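PDB 7MIE: PlzA, which binds the bacterial second messenger cyclic di-GMP through its PilZ domain and so probably acts as a signalling receptor in the Lyme disease spirochaete. Local coordinates for residues Ala265-Glu268 / Asp269-Pro272. Numbering follows the deposited sequence.
Sequences AFDE and DKIP. With C2E (9,9'-[(2R,3R,3aS,5S,7aR,9R,10R,10aS,12S,14aR)-3,5,10,12-tetrahydroxy-5,12-dioxidooctahydro-2H,7H-difuro[3,2-d:3',2'-j][1,3,7,9,2,8]tetraoxadiphosphacyclododecine-2,9-diyl]bis(2-amino-1,9-dihydro-6H-purin-6-one)), chain C.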
ATOM      1  N   ALA A 265       0.337  -7.165 -16.062  1.00 26.45           N
ATOM      2  CA  ALA A 265       0.950  -7.377 -14.766  1.00 27.11           C
ATOM      3  C   ALA A 265       2.272  -6.640 -14.777  1.00 28.21           C
ATOM      4  O   ALA A 265       3.169  -7.010 -15.568  1.00 29.84           O
ATOM      5  CB  ALA A 265       1.217  -8.870 -14.556  1.00 27.98           C
ATOM      6  N   PHE A 266       2.402  -5.627 -13.907  1.00 25.41           N
ATOM      7  CA  PHE A 266       3.659  -4.908 -13.767  1.00 25.81           C
ATOM      8  C   PHE A 266       4.725  -5.823 -13.165  1.00 27.92           C
ATOM      9  O   PHE A 266       4.436  -6.608 -12.266  1.00 28.24           O
ATOM     10  CB  PHE A 266       3.478  -3.655 -12.897  1.00 26.18           C
ATOM     11  CG  PHE A 266       2.439  -2.676 -13.400  1.00 24.95           C
ATOM     12  CD1 PHE A 266       2.172  -2.531 -14.752  1.00 25.60           C
ATOM     13  CD2 PHE A 266       1.723  -1.900 -12.508  1.00 24.14           C
ATOM     14  CE1 PHE A 266       1.243  -1.599 -15.200  1.00 25.84           C
ATOM     15  CE2 PHE A 266       0.757  -0.999 -12.939  1.00 24.84           C
ATOM     16  CZ  PHE A 266       0.522  -0.843 -14.289  1.00 26.38           C
ATOM     17  N   ASP A 267       5.968  -5.720 -13.658  1.00 29.05           N
ATOM     18  CA  ASP A 267       7.048  -6.525 -13.089  1.00 31.99           C
ATOM     19  C   ASP A 267       7.198  -6.217 -11.602  1.00 32.19           C
ATOM     20  O   ASP A 267       7.465  -5.077 -11.214  1.00 31.43           O
ATOM     21  CB  ASP A 267       8.352  -6.296 -13.861  1.00 34.46           C
ATOM     22  CG  ASP A 267       8.318  -6.753 -15.316  1.00 39.42           C
ATOM     23  OD1 ASP A 267       7.402  -7.484 -15.676  1.00 40.57           O
ATOM     24  OD2 ASP A 267       9.250  -6.381 -16.080  1.00 43.27           O
ATOM     25  N   GLU A 268       7.001  -7.252 -10.767  1.00 37.42           N
ATOM     26  CA  GLU A 268       6.680  -7.056  -9.352  1.00 39.70           C
ATOM     27  C   GLU A 268       7.815  -6.384  -8.578  1.00 41.96           C
ATOM     28  O   GLU A 268       7.577  -5.760  -7.545  1.00 41.74           O
ATOM     29  CB  GLU A 268       6.356  -8.401  -8.694  1.00 46.44           C
ATOM     30  CG  GLU A 268       7.569  -9.053  -8.057  1.00 54.49           C
ATOM     31  CD  GLU A 268       7.559 -10.567  -7.901  1.00 63.53           C
ATOM     32  OE1 GLU A 268       6.474 -11.131  -7.586  1.00 60.28           O
ATOM     33  OE2 GLU A 268       8.643 -11.180  -8.109  1.00 68.21           O
ATOM     34  N   ASP A 269       9.059  -6.547  -9.033  1.00 39.48           N
ATOM     35  CA  ASP A 269      10.185  -6.019  -8.275  1.00 41.47           C
ATOM     36  C   ASP A 269      10.652  -4.663  -8.793  1.00 39.44           C
ATOM     37  O   ASP A 269      11.664  -4.166  -8.321  1.00 39.88           O
ATOM     38  CB  ASP A 269      11.333  -7.029  -8.194  1.00 48.98           C
ATOM     39  CG  ASP A 269      10.996  -8.220  -7.308  1.00 56.67           C
ATOM     40  OD1 ASP A 269      10.205  -8.038  -6.340  1.00 61.99           O
ATOM     41  OD2 ASP A 269      11.513  -9.327  -7.594  1.00 61.34           O
ATOM     42  N   LYS A 270       9.914  -4.063  -9.739  1.00 35.12           N
ATOM     43  CA  LYS A 270      10.377  -2.913 -10.490  1.00 33.97           C
ATOM     44  C   LYS A 270       9.336  -1.789 -10.467  1.00 30.73           C
ATOM     45  O   LYS A 270       9.470  -0.804 -11.187  1.00 30.36           O
ATOM     46  CB  LYS A 270      10.693  -3.328 -11.932  1.00 37.29           C
ATOM     47  CG  LYS A 270      11.960  -4.188 -12.059  1.00 43.94           C
ATOM     48  CD  LYS A 270      12.038  -5.036 -13.311  1.00 44.22           C
ATOM     49  CE  LYS A 270      11.900  -4.170 -14.536  1.00 47.13           C
ATOM     50  NZ  LYS A 270      11.934  -4.987 -15.768  1.00 54.74           N
ATOM     51  N   ILE A 271       8.293  -1.937  -9.653  1.00 27.95           N
ATOM     52  CA  ILE A 271       7.210  -0.955  -9.775  1.00 27.81           C
ATOM     53  C   ILE A 271       7.680   0.362  -9.171  1.00 27.69           C
ATOM     54  O   ILE A 271       8.122   0.392  -8.037  1.00 29.43           O
ATOM     55  CB  ILE A 271       5.915  -1.459  -9.104  1.00 25.39           C
ATOM     56  CG1 ILE A 271       5.385  -2.743  -9.742  1.00 25.61           C
ATOM     57  CG2 ILE A 271       4.855  -0.355  -9.107  1.00 25.04           C
ATOM     58  CD1 ILE A 271       4.220  -3.350  -8.994  1.00 25.29           C
ATOM     59  N   PRO A 272       7.624   1.488  -9.907  1.00 29.23           N
ATOM     60  CA  PRO A 272       8.071   2.779  -9.352  1.00 29.20           C
ATOM     61  C   PRO A 272       7.289   3.144  -8.082  1.00 31.31           C
ATOM     62  O   PRO A 272       6.058   3.010  -8.027  1.00 26.48           O
ATOM     63  CB  PRO A 272       7.880   3.778 -10.490  1.00 30.23           C
ATOM     64  CG  PRO A 272       7.741   2.923 -11.745  1.00 33.92           C
ATOM     65  CD  PRO A 272       7.169   1.582 -11.298  1.00 29.53           C
TER
HETATM   66  P1  C2E C 302      -1.660 -13.030 -12.744  1.00 34.07           P
HETATM   67  O2P C2E C 302      -2.536 -13.327 -13.885  1.00 32.01           O
HETATM   68  O1P C2E C 302      -0.186 -13.345 -12.790  1.00 35.83           O
HETATM   69  O5' C2E C 302      -1.699 -11.426 -12.635  1.00 31.12           O
HETATM   70  C5' C2E C 302      -0.811 -10.794 -11.698  1.00 29.84           C
HETATM   71  C4' C2E C 302      -1.311  -9.400 -11.397  1.00 28.94           C
HETATM   72  O4' C2E C 302      -1.407  -8.645 -12.625  1.00 29.81           O
HETATM   73  C3' C2E C 302      -2.724  -9.318 -10.812  1.00 26.53           C
HETATM   74  O3' C2E C 302      -2.615  -9.534  -9.410  1.00 28.78           O
HETATM   75  C2' C2E C 302      -2.988  -7.806 -11.048  1.00 27.43           C
HETATM   76  O2' C2E C 302      -2.230  -7.044 -10.129  1.00 29.10           O
HETATM   77  C1' C2E C 302      -2.344  -7.600 -12.430  1.00 27.40           C
HETATM   78  N9  C2E C 302      -3.326  -7.642 -13.502  1.00 27.23           N
HETATM   79  C8  C2E C 302      -3.541  -8.605 -14.462  1.00 26.33           C
HETATM   80  N7  C2E C 302      -4.519  -8.312 -15.276  1.00 28.32           N
HETATM   81  C5  C2E C 302      -5.000  -7.092 -14.790  1.00 26.00           C
HETATM   82  C6  C2E C 302      -6.074  -6.288 -15.236  1.00 27.15           C
HETATM   83  O6  C2E C 302      -6.876  -6.551 -16.145  1.00 28.46           O
HETATM   84  N1  C2E C 302      -6.212  -5.137 -14.440  1.00 25.70           N
HETATM   85  C2  C2E C 302      -5.405  -4.803 -13.371  1.00 24.55           C
HETATM   86  N2  C2E C 302      -5.676  -3.664 -12.699  1.00 23.07           N
HETATM   87  N3  C2E C 302      -4.398  -5.558 -12.944  1.00 25.73           N
HETATM   88  C4  C2E C 302      -4.263  -6.678 -13.707  1.00 26.09           C
HETATM   89  P11 C2E C 302      -3.967  -9.925  -8.607  1.00 26.77           P
HETATM   90  O21 C2E C 302      -3.550  -9.877  -7.176  1.00 26.21           O
HETATM   91  O11 C2E C 302      -5.038  -8.970  -9.060  1.00 28.00           O
HETATM   92  O5A C2E C 302      -4.313 -11.390  -9.189  1.00 27.57           O
HETATM   93  C5A C2E C 302      -3.489 -12.465  -8.673  1.00 30.70           C
HETATM   94  C4A C2E C 302      -3.723 -13.689  -9.514  1.00 30.67           C
HETATM   95  O4A C2E C 302      -5.096 -14.125  -9.378  1.00 31.30           O
HETATM   96  C3A C2E C 302      -3.544 -13.459 -11.015  1.00 32.23           C
HETATM   97  O3A C2E C 302      -2.146 -13.518 -11.287  1.00 33.36           O
HETATM   98  C2A C2E C 302      -4.380 -14.607 -11.576  1.00 33.91           C
HETATM   99  O2A C2E C 302      -3.704 -15.854 -11.501  1.00 35.30           O
HETATM  100  C1A C2E C 302      -5.576 -14.565 -10.617  1.00 30.10           C
HETATM  101  N91 C2E C 302      -6.687 -13.752 -11.072  1.00 30.68           N
HETATM  102  C81 C2E C 302      -7.083 -12.519 -10.594  1.00 29.25           C
HETATM  103  N71 C2E C 302      -8.127 -12.059 -11.235  1.00 30.31           N
HETATM  104  C51 C2E C 302      -8.448 -13.044 -12.174  1.00 32.17           C
HETATM  105  C61 C2E C 302      -9.491 -13.111 -13.144  1.00 32.71           C
HETATM  106  O61 C2E C 302     -10.405 -12.314 -13.388  1.00 34.25           O
HETATM  107  N11 C2E C 302      -9.435 -14.296 -13.871  1.00 38.01           N
HETATM  108  C21 C2E C 302      -8.477 -15.270 -13.740  1.00 36.43           C
HETATM  109  N21 C2E C 302      -8.603 -16.330 -14.556  1.00 38.45           N
HETATM  110  N31 C2E C 302      -7.524 -15.243 -12.806  1.00 33.77           N
HETATM  111  C41 C2E C 302      -7.560 -14.085 -12.075  1.00 30.89           C
HETATM  112  O   HOH W   1       8.097  -3.246  -7.186  1.00 42.64           O
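Asp267 and Lys270 join the two ends of a type I beta turn, once through the backbone and once through their side chains. Lys270 N donates to Asp267 O at 3.0 Å, the bond that closes the turn. The lysine side chain then runs alongside the aspartate. Lys270 CB lies 3.7 Å from Asp267 O, CD packs on Asp267 CB, and CE passes close to the carboxylate. A bend at chi3 (56°) turns the chain so that Lys270 NZ ends 3.0 Å from Asp267 OD2, a salt bridge made on the anti lone pair of that oxygen. NZ also pairs with Glu243, so two acidic groups grip the ammonium. A long, flexible lysine suits this place, its methylenes lining the turn while its charge reaches both carboxylates; the short aspartate keeps its carboxylate beside them.

At the turn's middle, Glu268 and Asp269 extend side by side at the surface, where polar residues suit exposed corners. Glu268 OE2 and Asp269 OD2 are 3.5 Å apart, a proximity that would probably raise the proton affinity of one. A water takes the N-H of Ile271 and donates to Glu268 O. The CG1 branch of Ile271 lies against Asp267 O and reaches Phe266 CB at 3.8 Å; a branched apolar residue suits the foot of the buried Phe266 side chain.

The turn leads from strand 260-266, whose Ala265 CB touches the ribose O4' of cyclic di-GMP, to helix 273-283, with Pro272 at the N-cap position. Phe266 meets Tyr275 of that helix edge-to-face, and also touches Ile242 on the neighbouring strand 240-250.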